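Local structure of putative esterase (Bacteroides intestinalis DSM 17393, 5VOL) at residues F8-V13 with T29-K34; K34-N39 with K123-G128; K42-L47 with A79-I84; Y48-M53 with V85-G90. The protein hydrolyses ester links as a carbohydrate esterase of family 1, a ferulic acid esterase that works alongside xylanases on arabinoxylan and carries bound calcium. All blocks are in the same frame, centred on the assembly; numbering follows the deposited sequence.

Contact 1 (F8-V13 with T29-K34)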
# COMPACT_ATOMS: atom_id res chain seq x y z
N PHE C 8 -9.09 -29.89 -1.62
CA PHE C 8 -10.27 -29.07 -1.89
C PHE C 8 -9.80 -27.72 -2.40
O PHE C 8 -8.75 -27.22 -1.98
CB PHE C 8 -11.13 -28.90 -0.64
CG PHE C 8 -11.77 -30.16 -0.15
CD1 PHE C 8 -12.68 -30.84 -0.95
CD2 PHE C 8 -11.47 -30.68 1.10
CE1 PHE C 8 -13.27 -32.02 -0.51
CE2 PHE C 8 -12.05 -31.85 1.54
CZ PHE C 8 -12.95 -32.52 0.73
N GLN C 9 -10.56 -27.12 -3.31
CA GLN C 9 -10.21 -25.81 -3.82
C GLN C 9 -11.43 -24.95 -4.11
O GLN C 9 -12.48 -25.47 -4.46
CB GLN C 9 -9.37 -25.94 -5.09
CG GLN C 9 -9.12 -27.36 -5.50
CD GLN C 9 -7.88 -27.49 -6.32
OE1 GLN C 9 -7.72 -26.83 -7.35
NE2 GLN C 9 -6.96 -28.35 -5.87
N SER C 10 -11.28 -23.64 -3.93
CA SER C 10 -12.31 -22.71 -4.33
C SER C 10 -12.50 -22.86 -5.83
O SER C 10 -11.58 -23.28 -6.55
CB SER C 10 -11.93 -21.28 -3.96
OG SER C 10 -10.81 -20.85 -4.71
N LYS C 11 -13.69 -22.53 -6.30
CA LYS C 11 -14.10 -22.80 -7.68
C LYS C 11 -14.87 -21.64 -8.24
O LYS C 11 -15.62 -20.98 -7.53
CB LYS C 11 -14.99 -24.05 -7.76
CG LYS C 11 -14.27 -25.35 -7.86
CD LYS C 11 -15.28 -26.51 -7.89
CE LYS C 11 -16.29 -26.38 -6.76
NZ LYS C 11 -17.03 -27.65 -6.50
N VAL C 12 -14.70 -21.41 -9.54
CA VAL C 12 -15.57 -20.49 -10.25
C VAL C 12 -16.45 -21.32 -11.17
O VAL C 12 -15.96 -22.13 -11.94
CB VAL C 12 -14.78 -19.45 -11.05
CG1 VAL C 12 -15.71 -18.70 -12.00
CG2 VAL C 12 -14.10 -18.48 -10.11
N VAL C 13 -17.76 -21.14 -11.06
CA VAL C 13 -18.70 -21.93 -11.85
C VAL C 13 -19.56 -20.99 -12.68
O VAL C 13 -19.98 -19.95 -12.19
CB VAL C 13 -19.57 -22.82 -10.94
CG1 VAL C 13 -20.74 -23.42 -11.73
CG2 VAL C 13 -18.73 -23.93 -10.33
N THR C 29 -22.00 -16.19 -13.17
CA THR C 29 -20.73 -16.78 -12.79
C THR C 29 -20.60 -16.63 -11.29
O THR C 29 -20.77 -15.54 -10.75
CB THR C 29 -19.54 -16.11 -13.51
OG1 THR C 29 -19.72 -16.20 -14.93
CG2 THR C 29 -18.21 -16.77 -13.13
N VAL C 30 -20.31 -17.72 -10.60
CA VAL C 30 -20.28 -17.66 -9.14
C VAL C 30 -18.96 -18.20 -8.62
O VAL C 30 -18.41 -19.16 -9.17
CB VAL C 30 -21.46 -18.47 -8.53
CG1 VAL C 30 -21.45 -19.90 -9.04
CG2 VAL C 30 -21.40 -18.45 -7.01
N PHE C 31 -18.43 -17.54 -7.59
CA PHE C 31 -17.27 -18.06 -6.86
C PHE C 31 -17.73 -18.91 -5.68
O PHE C 31 -18.52 -18.46 -4.88
CB PHE C 31 -16.39 -16.90 -6.35
CG PHE C 31 -15.38 -17.32 -5.31
CD1 PHE C 31 -14.11 -17.76 -5.68
CD2 PHE C 31 -15.70 -17.28 -3.96
CE1 PHE C 31 -13.18 -18.15 -4.72
CE2 PHE C 31 -14.77 -17.67 -2.98
CZ PHE C 31 -13.51 -18.11 -3.37
N LEU C 32 -17.21 -20.13 -5.58
CA LEU C 32 -17.54 -21.01 -4.46
C LEU C 32 -16.31 -21.25 -3.58
O LEU C 32 -15.29 -21.71 -4.07
CB LEU C 32 -18.09 -22.34 -4.96
CG LEU C 32 -19.29 -22.27 -5.92
CD1 LEU C 32 -19.57 -23.67 -6.44
CD2 LEU C 32 -20.49 -21.71 -5.23
N PRO C 33 -16.42 -20.96 -2.28
CA PRO C 33 -15.32 -21.15 -1.31
C PRO C 33 -14.70 -22.55 -1.33
O PRO C 33 -15.33 -23.53 -1.73
CB PRO C 33 -15.99 -20.89 0.04
CG PRO C 33 -17.17 -20.03 -0.27
CD PRO C 33 -17.63 -20.40 -1.65
N LYS C 34 -13.46 -22.63 -0.85
CA LYS C 34 -12.73 -23.89 -0.77
C LYS C 34 -13.46 -24.93 0.08
O LYS C 34 -13.37 -26.13 -0.18
CB LYS C 34 -11.32 -23.64 -0.19
CG LYS C 34 -10.51 -24.89 -0.00
CD LYS C 34 -9.21 -24.62 0.79
CE LYS C 34 -8.04 -24.30 -0.12
NZ LYS C 34 -6.75 -24.24 0.64
O HOH W 1 -15.47 -24.83 -3.88
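Lys11 and Leu32 exchange two backbone hydrogen bonds across the first hairpin of the fold: Leu32 N reaches Lys11 O at 2.7 Å in a nearly straight bond (176°), and Lys11 N returns to Leu32 O. Val13 and Val30 form the next hydrogen-bonded antiparallel pair, with Val13 N and Val30 O 2.8 Å apart. Between them Val12 and Phe31 make the non-hydrogen-bonded pair, where CA-H...O contacts fill in, among them Phe31 CA to Lys11 O.

The apolar side chains separate by face. On one, Val13 CG2 meets Leu32 CD1 at 4.0 Å, and Val13 CB lies against Val30 CG1. On the other, Val12 CG1 is pressed tightly on Thr29 CG2 (3.4 Å), while CG2 of Val12 comes to the edge of the Phe31 ring. Phe31 CG stands opposite the backbone N (chi1 165°), which leans the ring toward the Lys34 end of its strand, so that CE1 packs on Ser10 CB at 3.5 Å. With an alanine in place of Phe31, Ser10 CB would probably lose its packing partner and a gap would open beside the lead into strand 11-19.

The polar ends find partners beyond the hairpin: Ser10 OG bonds to Asp71 and Lys67, and Lys11 NZ forms a salt bridge with Glu37. Lys34 runs its CG past Phe8 O.

The hairpin of strands 11-19 and 24-32 forms one border of the central sheet within the chain. Strand 24-32 pairs antiparallel with strand 83-87, linking the hairpin to the sheet, and helix 66-76 covers the Val12 and Phe31 face, with Met70 against the Phe31 ring.

Contact 2 (K34-N39 with K123-G128)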
# COMPACT_ATOMS: atom_id res chain seq x y z
N LYS C 34 -13.46 -22.63 -0.85
CA LYS C 34 -12.73 -23.89 -0.77
C LYS C 34 -13.46 -24.93 0.08
O LYS C 34 -13.37 -26.13 -0.18
CB LYS C 34 -11.32 -23.64 -0.19
CG LYS C 34 -10.51 -24.89 -0.00
CD LYS C 34 -9.21 -24.62 0.79
CE LYS C 34 -8.04 -24.30 -0.12
NZ LYS C 34 -6.75 -24.24 0.64
N SER C 35 -14.18 -24.47 1.10
CA SER C 35 -14.92 -25.36 2.00
C SER C 35 -16.28 -25.81 1.47
O SER C 35 -16.99 -26.57 2.13
CB SER C 35 -15.13 -24.68 3.35
OG SER C 35 -16.02 -23.59 3.23
N PHE C 36 -16.66 -25.35 0.28
CA PHE C 36 -18.04 -25.56 -0.17
C PHE C 36 -18.37 -27.05 -0.30
O PHE C 36 -19.41 -27.49 0.17
CB PHE C 36 -18.29 -24.83 -1.50
CG PHE C 36 -19.74 -24.80 -1.91
CD1 PHE C 36 -20.24 -25.74 -2.79
CD2 PHE C 36 -20.60 -23.84 -1.42
CE1 PHE C 36 -21.58 -25.72 -3.18
CE2 PHE C 36 -21.93 -23.80 -1.80
CZ PHE C 36 -22.42 -24.75 -2.68
N GLU C 37 -17.46 -27.82 -0.91
CA GLU C 37 -17.65 -29.25 -1.09
C GLU C 37 -17.28 -30.06 0.16
O GLU C 37 -17.60 -31.24 0.26
CB GLU C 37 -16.81 -29.76 -2.26
CG GLU C 37 -17.13 -29.11 -3.60
CD GLU C 37 -18.53 -29.44 -4.07
OE1 GLU C 37 -19.24 -30.18 -3.35
OE2 GLU C 37 -18.91 -28.95 -5.16
N GLN C 38 -16.61 -29.40 1.09
CA GLN C 38 -16.02 -30.08 2.24
C GLN C 38 -16.94 -30.06 3.45
O GLN C 38 -17.12 -31.07 4.13
CB GLN C 38 -14.68 -29.44 2.57
CG GLN C 38 -14.15 -29.76 3.93
CD GLN C 38 -12.91 -28.96 4.25
OE1 GLN C 38 -12.99 -27.77 4.56
NE2 GLN C 38 -11.75 -29.61 4.16
N ASN C 39 -17.53 -28.90 3.72
CA ASN C 39 -18.50 -28.78 4.80
C ASN C 39 -19.87 -28.46 4.22
O ASN C 39 -20.31 -27.31 4.21
CB ASN C 39 -18.07 -27.69 5.78
CG ASN C 39 -18.88 -27.72 7.06
OD1 ASN C 39 -20.01 -28.22 7.09
ND2 ASN C 39 -18.31 -27.18 8.14
N LYS C 123 -29.49 -22.24 -3.75
CA LYS C 123 -28.62 -23.22 -4.39
C LYS C 123 -27.21 -23.21 -3.81
O LYS C 123 -26.58 -24.26 -3.69
CB LYS C 123 -28.55 -22.95 -5.89
CG LYS C 123 -27.61 -23.88 -6.64
CD LYS C 123 -27.99 -23.94 -8.11
CE LYS C 123 -27.21 -25.01 -8.85
NZ LYS C 123 -27.74 -25.20 -10.22
N TYR C 124 -26.72 -22.03 -3.45
CA TYR C 124 -25.32 -21.92 -3.01
C TYR C 124 -25.22 -21.62 -1.52
O TYR C 124 -24.20 -21.09 -1.05
CB TYR C 124 -24.58 -20.87 -3.87
CG TYR C 124 -24.58 -21.26 -5.33
CD1 TYR C 124 -23.82 -22.33 -5.78
CD2 TYR C 124 -25.36 -20.58 -6.26
CE1 TYR C 124 -23.82 -22.72 -7.09
CE2 TYR C 124 -25.38 -20.96 -7.59
CZ TYR C 124 -24.60 -22.03 -8.00
OH TYR C 124 -24.59 -22.41 -9.33
N ARG C 125 -26.27 -21.98 -0.79
CA ARG C 125 -26.26 -21.99 0.68
C ARG C 125 -25.84 -20.67 1.32
O ARG C 125 -24.94 -20.63 2.16
CB ARG C 125 -25.35 -23.12 1.18
CG ARG C 125 -25.38 -24.36 0.31
CD ARG C 125 -24.97 -25.59 1.08
NE ARG C 125 -23.67 -25.44 1.72
CZ ARG C 125 -22.54 -25.99 1.28
NH1 ARG C 125 -22.54 -26.72 0.18
NH2 ARG C 125 -21.41 -25.80 1.95
N VAL C 126 -26.52 -19.60 0.93
CA VAL C 126 -26.28 -18.28 1.48
C VAL C 126 -27.10 -18.12 2.76
O VAL C 126 -28.22 -18.61 2.83
CB VAL C 126 -26.64 -17.19 0.46
CG1 VAL C 126 -26.80 -15.84 1.12
CG2 VAL C 126 -25.59 -17.15 -0.68
N ILE C 127 -26.54 -17.46 3.77
CA ILE C 127 -27.21 -17.30 5.05
C ILE C 127 -28.61 -16.71 4.86
O ILE C 127 -29.58 -17.19 5.45
CB ILE C 127 -26.39 -16.42 6.02
CG1 ILE C 127 -25.11 -17.15 6.41
CG2 ILE C 127 -27.21 -16.08 7.25
CD1 ILE C 127 -24.08 -16.28 7.12
N GLY C 128 -28.72 -15.70 4.01
CA GLY C 128 -30.02 -15.25 3.55
C GLY C 128 -30.58 -14.03 4.24
O GLY C 128 -31.72 -13.65 3.98
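The Phe36 ring and the guanidinium of Arg125 lie flat on one another, their centres 4.0 Å apart and their planes at 18°. Arg125 NH1 sits over the middle of one face of the ring, and the backbone carbonyls of Lys123 and Tyr124 come to the ring's edge near its plane. On the guanidinium side, Phe36 CE2 covers one face near the rim, and Phe36 O lies at the edge, in plane. This is a cation-pi stack. In the alpha/beta-hydrolase fold it joins the loop between strands 24-32 and 46-50 to the turn that follows helix 108-123.

The same arginine grips the backbone of the residue it stacks on. NH1 and NH2 of Arg125 both donate end-on to Phe36 O, each at 3.2 Å; NH2 arrives in the carbonyl plane on a lone pair, whereas NH1 is tilted from that plane. A bend in the chain at chi3 (-55°) turns the guanidinium over the ring, and NE is taken by Lys42 O. Stack and bonds together hold the group against rotation, and the positive charge would be expected to polarise the carbonyl it grips.

Phe36 reaches across because its CG is anti to the backbone N (chi1 -170°). Its CZ also meets Tyr124 CD1 at 4.2 Å, at the tyrosine ring's edge, near its plane. Tyr124 OH turns instead to Tyr28, and Tyr44 packs on both Phe36 and Arg125. Ser35 O closes its own loop by accepting from two backbone donors, Gln38 N at 3.0 Å and Asn39 N at 2.9 Å.

Contact 3 (K42-L47 with A79-I84)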
# COMPACT_ATOMS: atom_id res chain seq x y z
N LYS C 42 -22.22 -25.85 5.82
CA LYS C 42 -21.85 -24.46 6.05
C LYS C 42 -22.68 -23.50 5.21
O LYS C 42 -22.90 -23.73 4.03
CB LYS C 42 -20.35 -24.26 5.77
CG LYS C 42 -19.82 -22.91 6.22
CD LYS C 42 -18.29 -22.87 6.17
CE LYS C 42 -17.76 -21.51 6.59
NZ LYS C 42 -16.28 -21.39 6.38
N LYS C 43 -23.17 -22.43 5.83
CA LYS C 43 -23.84 -21.36 5.11
C LYS C 43 -22.90 -20.15 5.04
O LYS C 43 -22.06 -19.98 5.92
CB LYS C 43 -25.14 -20.97 5.80
CG LYS C 43 -26.16 -22.10 5.92
CD LYS C 43 -26.68 -22.55 4.56
CE LYS C 43 -28.07 -23.20 4.66
NZ LYS C 43 -29.16 -22.20 4.93
N TYR C 44 -23.07 -19.32 4.01
CA TYR C 44 -22.12 -18.25 3.72
C TYR C 44 -22.77 -16.88 3.54
O TYR C 44 -23.93 -16.79 3.13
CB TYR C 44 -21.33 -18.58 2.46
CG TYR C 44 -20.61 -19.90 2.46
CD1 TYR C 44 -19.32 -20.02 2.98
CD2 TYR C 44 -21.21 -21.04 1.95
CE1 TYR C 44 -18.66 -21.23 2.97
CE2 TYR C 44 -20.56 -22.26 1.94
CZ TYR C 44 -19.29 -22.35 2.45
OH TYR C 44 -18.65 -23.57 2.44
N PRO C 45 -22.01 -15.81 3.82
CA PRO C 45 -22.49 -14.52 3.33
C PRO C 45 -22.35 -14.46 1.81
O PRO C 45 -21.74 -15.35 1.21
CB PRO C 45 -21.57 -13.50 4.02
CG PRO C 45 -20.45 -14.28 4.58
CD PRO C 45 -20.87 -15.68 4.75
N VAL C 46 -22.94 -13.45 1.19
CA VAL C 46 -22.87 -13.32 -0.25
C VAL C 46 -22.56 -11.88 -0.66
O VAL C 46 -23.03 -10.92 -0.04
CB VAL C 46 -24.18 -13.78 -0.95
CG1 VAL C 46 -25.34 -12.88 -0.57
CG2 VAL C 46 -23.99 -13.80 -2.47
N LEU C 47 -21.72 -11.77 -1.68
CA LEU C 47 -21.46 -10.51 -2.35
C LEU C 47 -21.96 -10.60 -3.80
O LEU C 47 -21.49 -11.45 -4.57
CB LEU C 47 -19.96 -10.17 -2.33
CG LEU C 47 -19.55 -8.95 -3.18
CD1 LEU C 47 -20.15 -7.68 -2.60
CD2 LEU C 47 -18.02 -8.83 -3.26
N ALA C 79 -10.30 -11.56 4.31
CA ALA C 79 -11.66 -11.76 3.83
C ALA C 79 -12.20 -13.05 4.42
O ALA C 79 -11.45 -14.01 4.58
CB ALA C 79 -11.71 -11.81 2.29
N CYS C 80 -13.49 -13.09 4.75
CA CYS C 80 -14.11 -14.35 5.15
C CYS C 80 -14.55 -15.12 3.90
O CYS C 80 -14.67 -14.54 2.81
CB CYS C 80 -15.31 -14.10 6.06
SG CYS C 80 -16.72 -13.31 5.20
N GLU C 81 -14.75 -16.42 4.02
CA GLU C 81 -15.32 -17.16 2.91
C GLU C 81 -16.72 -16.61 2.62
O GLU C 81 -17.49 -16.31 3.53
CB GLU C 81 -15.37 -18.65 3.21
CG GLU C 81 -14.03 -19.32 3.28
CD GLU C 81 -14.18 -20.82 3.31
OE1 GLU C 81 -15.06 -21.30 4.04
OE2 GLU C 81 -13.45 -21.53 2.58
N MET C 82 -17.03 -16.44 1.34
CA MET C 82 -18.32 -15.88 0.95
C MET C 82 -18.64 -16.33 -0.47
O MET C 82 -17.74 -16.63 -1.25
CB MET C 82 -18.31 -14.35 1.02
CG MET C 82 -17.49 -13.64 -0.10
SD MET C 82 -17.38 -11.84 0.12
CE MET C 82 -15.89 -11.73 1.15
N ILE C 83 -19.93 -16.41 -0.77
CA ILE C 83 -20.39 -16.62 -2.14
C ILE C 83 -20.26 -15.29 -2.89
O ILE C 83 -20.67 -14.24 -2.38
CB ILE C 83 -21.87 -17.12 -2.19
CG1 ILE C 83 -22.06 -18.36 -1.30
CG2 ILE C 83 -22.31 -17.39 -3.62
CD1 ILE C 83 -21.24 -19.56 -1.73
N ILE C 84 -19.66 -15.33 -4.08
CA ILE C 84 -19.60 -14.13 -4.90
C ILE C 84 -20.26 -14.45 -6.24
O ILE C 84 -19.97 -15.47 -6.87
CB ILE C 84 -18.15 -13.65 -5.12
CG1 ILE C 84 -17.43 -13.46 -3.77
CG2 ILE C 84 -18.13 -12.29 -5.84
CD1 ILE C 84 -15.96 -13.17 -3.95
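Glu81 OE1 is gripped by two groups: Lys42 NZ in a salt bridge of 2.6 Å, and Ser35 OG from the loop after strand 24-32. The lysine meets OE1 on the anti side of the carboxylate, somewhat out of its plane. Lys42 arrives with a fully extended chain, crossing Glu81 at about a right angle. The lysine probably balances the carboxylate's charge, while the serine hydroxyl adds a neutral partner.

Tyr44 runs alongside Glu81, pointing the same way, and OE1 of Glu81 lies at the ring's edge, 3.8 Å from Tyr44 CE1. The tyrosine hydroxyl shares Ser35 OG with the carboxylate, so serine, glutamate and tyrosine are tied together. Lower on the same side chain, Tyr44 CB packs on Ile83 CG1 at 3.8 Å, the two side chains nearly perpendicular. Ile83 can offer that branch because its CG1 stands beside the backbone N (chi1 -53°), while CB faces Val46 CG2.

Just before the strands begin, Pro45 packs on the other segment: its CG touches Cys80 SG at 3.9 Å and also meets Met82 CB. Beyond it, the sulfur of Met82 rests on Leu47 CB.

From here the backbones pair. Ile83 N donates to Pro45 O at 2.9 Å, and Leu47 N to Ile83 O at 2.8 Å, the latter bond almost straight (168°). Helices 66-76 and 254-271 pack on Met82, and strand 133-138 flanks Val46 and Leu47. Two parallel strands starting side by side, with helix 66-76 in the connection between them, form the right-handed beta-alpha-beta crossover on which alpha/beta-hydrolase sheets are built.

Contact 4 (Y48-M53 with V85-G90)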
# COMPACT_ATOMS: atom_id res chain seq x y z
N TYR C 48 -22.89 -9.72 -4.17
CA TYR C 48 -23.26 -9.58 -5.57
C TYR C 48 -22.28 -8.62 -6.22
O TYR C 48 -22.13 -7.48 -5.80
CB TYR C 48 -24.72 -9.11 -5.70
CG TYR C 48 -25.66 -10.19 -5.20
CD1 TYR C 48 -26.06 -11.23 -6.03
CD2 TYR C 48 -26.08 -10.21 -3.87
CE1 TYR C 48 -26.87 -12.25 -5.57
CE2 TYR C 48 -26.89 -11.22 -3.39
CZ TYR C 48 -27.29 -12.23 -4.25
OH TYR C 48 -28.09 -13.25 -3.78
N LEU C 49 -21.56 -9.10 -7.22
CA LEU C 49 -20.51 -8.29 -7.83
C LEU C 49 -20.82 -8.05 -9.32
O LEU C 49 -20.69 -8.96 -10.14
CB LEU C 49 -19.16 -8.99 -7.66
CG LEU C 49 -17.89 -8.30 -8.17
CD1 LEU C 49 -17.68 -6.97 -7.45
CD2 LEU C 49 -16.70 -9.21 -7.91
N LEU C 50 -21.19 -6.83 -9.65
CA LEU C 50 -21.80 -6.51 -10.95
C LEU C 50 -20.80 -5.98 -11.99
O LEU C 50 -19.89 -5.20 -11.65
CB LEU C 50 -22.93 -5.49 -10.75
CG LEU C 50 -23.97 -5.80 -9.66
CD1 LEU C 50 -25.06 -4.72 -9.63
CD2 LEU C 50 -24.60 -7.20 -9.83
N HIS C 51 -20.99 -6.38 -13.25
CA HIS C 51 -20.10 -5.94 -14.33
C HIS C 51 -20.55 -4.62 -14.94
O HIS C 51 -21.61 -4.10 -14.61
CB HIS C 51 -19.99 -7.00 -15.43
CG HIS C 51 -21.27 -7.27 -16.15
ND1 HIS C 51 -21.85 -6.35 -17.01
CD2 HIS C 51 -22.10 -8.34 -16.15
CE1 HIS C 51 -22.97 -6.85 -17.50
NE2 HIS C 51 -23.14 -8.06 -17.00
N GLY C 52 -19.73 -4.09 -15.85
CA GLY C 52 -20.00 -2.81 -16.47
C GLY C 52 -20.73 -2.95 -17.80
O GLY C 52 -20.99 -4.07 -18.25
N MET C 53 -21.05 -1.82 -18.42
CA MET C 53 -21.68 -1.83 -19.75
C MET C 53 -20.78 -2.53 -20.77
O MET C 53 -19.55 -2.49 -20.65
CB MET C 53 -21.99 -0.40 -20.19
CG MET C 53 -22.94 -0.30 -21.39
SD MET C 53 -23.31 1.43 -21.79
CE MET C 53 -21.78 1.93 -22.56
N VAL C 85 -21.16 -13.58 -6.69
CA VAL C 85 -21.89 -13.91 -7.92
C VAL C 85 -22.09 -12.70 -8.82
O VAL C 85 -22.38 -11.59 -8.36
CB VAL C 85 -23.26 -14.54 -7.60
CG1 VAL C 85 -24.09 -13.57 -6.84
CG2 VAL C 85 -23.99 -14.99 -8.88
N THR C 86 -21.92 -12.94 -10.12
CA THR C 86 -22.08 -11.92 -11.15
C THR C 86 -23.11 -12.42 -12.16
O THR C 86 -22.85 -13.40 -12.86
CB THR C 86 -20.75 -11.63 -11.86
OG1 THR C 86 -19.75 -11.23 -10.90
CG2 THR C 86 -20.93 -10.54 -12.94
N PRO C 87 -24.29 -11.78 -12.22
CA PRO C 87 -25.28 -12.18 -13.23
C PRO C 87 -24.98 -11.50 -14.58
O PRO C 87 -24.35 -10.44 -14.58
CB PRO C 87 -26.60 -11.68 -12.65
CG PRO C 87 -26.21 -10.43 -11.85
CD PRO C 87 -24.78 -10.69 -11.36
N ASN C 88 -25.44 -12.07 -15.70
CA ASN C 88 -25.27 -11.36 -16.96
C ASN C 88 -26.29 -10.24 -17.07
O ASN C 88 -27.50 -10.49 -17.02
CB ASN C 88 -25.40 -12.29 -18.17
CG ASN C 88 -25.06 -11.59 -19.50
OD1 ASN C 88 -24.29 -10.63 -19.51
ND2 ASN C 88 -25.63 -12.07 -20.60
N ALA C 89 -25.80 -9.02 -17.21
CA ALA C 89 -26.66 -7.86 -17.38
C ALA C 89 -26.20 -7.03 -18.56
O ALA C 89 -26.46 -5.83 -18.63
CB ALA C 89 -26.67 -7.01 -16.11
N GLY C 90 -25.48 -7.66 -19.48
CA GLY C 90 -24.87 -6.90 -20.57
C GLY C 90 -24.68 -7.62 -21.88
O GLY C 90 -25.48 -8.47 -22.27
O HOH W 2 -23.46 -8.03 -13.30
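The C-terminal ends of the parallel strands 46-50 and 83-87, in the central sheet of the alpha/beta-hydrolase fold, run out here into the loops that follow them. Leu49 N donates to Val85 O at 2.9 Å, the last backbone bond between the pair. One residue on, a side chain takes over: Thr86 OG1 gives its proton to Leu49 O at 2.6 Å, in the carbonyl plane. The strands then part, and a water bridges His51 N to Pro87 O, while Leu50 CD2 packs on Pro87 CD at 3.8 Å.

His51 links the two diverging loops. With CG placed between its own backbone N and carbonyl carbon (chi1 65°), the ring swings across, and Ala89 N donates to NE2 at 2.8 Å, tilted slightly from the ring plane. The other nitrogen, ND1, donates to Gly52 O at 2.7 Å. Gly90 N lies at the ring edge and bonds to Asn88 OD1, closing an Asx turn. A leucine replacing His51 would probably leave Ala89 N and Gly52 O without their mates and the two loops free to drift apart.

One imidazole nitrogen thus accepts while the other donates, which fixes the ring's rotation and is consistent with a neutral histidine protonated on ND1.

How the contacts relate
From the N terminus, contact 1 closes first, folding strands 11-19 and 24-32 into a hairpin. Lys34 ends it and begins contact 2, whose long loop closes only at 123-128, after helix 108-123. Contacts 3 and 4 nest inside that loop and cross each other, since both follow strands 46-50 and 83-87 along their length; Leu47 O to Val85 N, 3.0 Å, is the bond between them. Strand 83-87 lies between the hairpin and strand 46-50, so contact 1 joins contacts 3 and 4 through Phe31 N to Ile84 O and Thr29 O to Thr86 N. Ser35 connects contact 2 to contact 3, while contacts 2 and 4 do not touch.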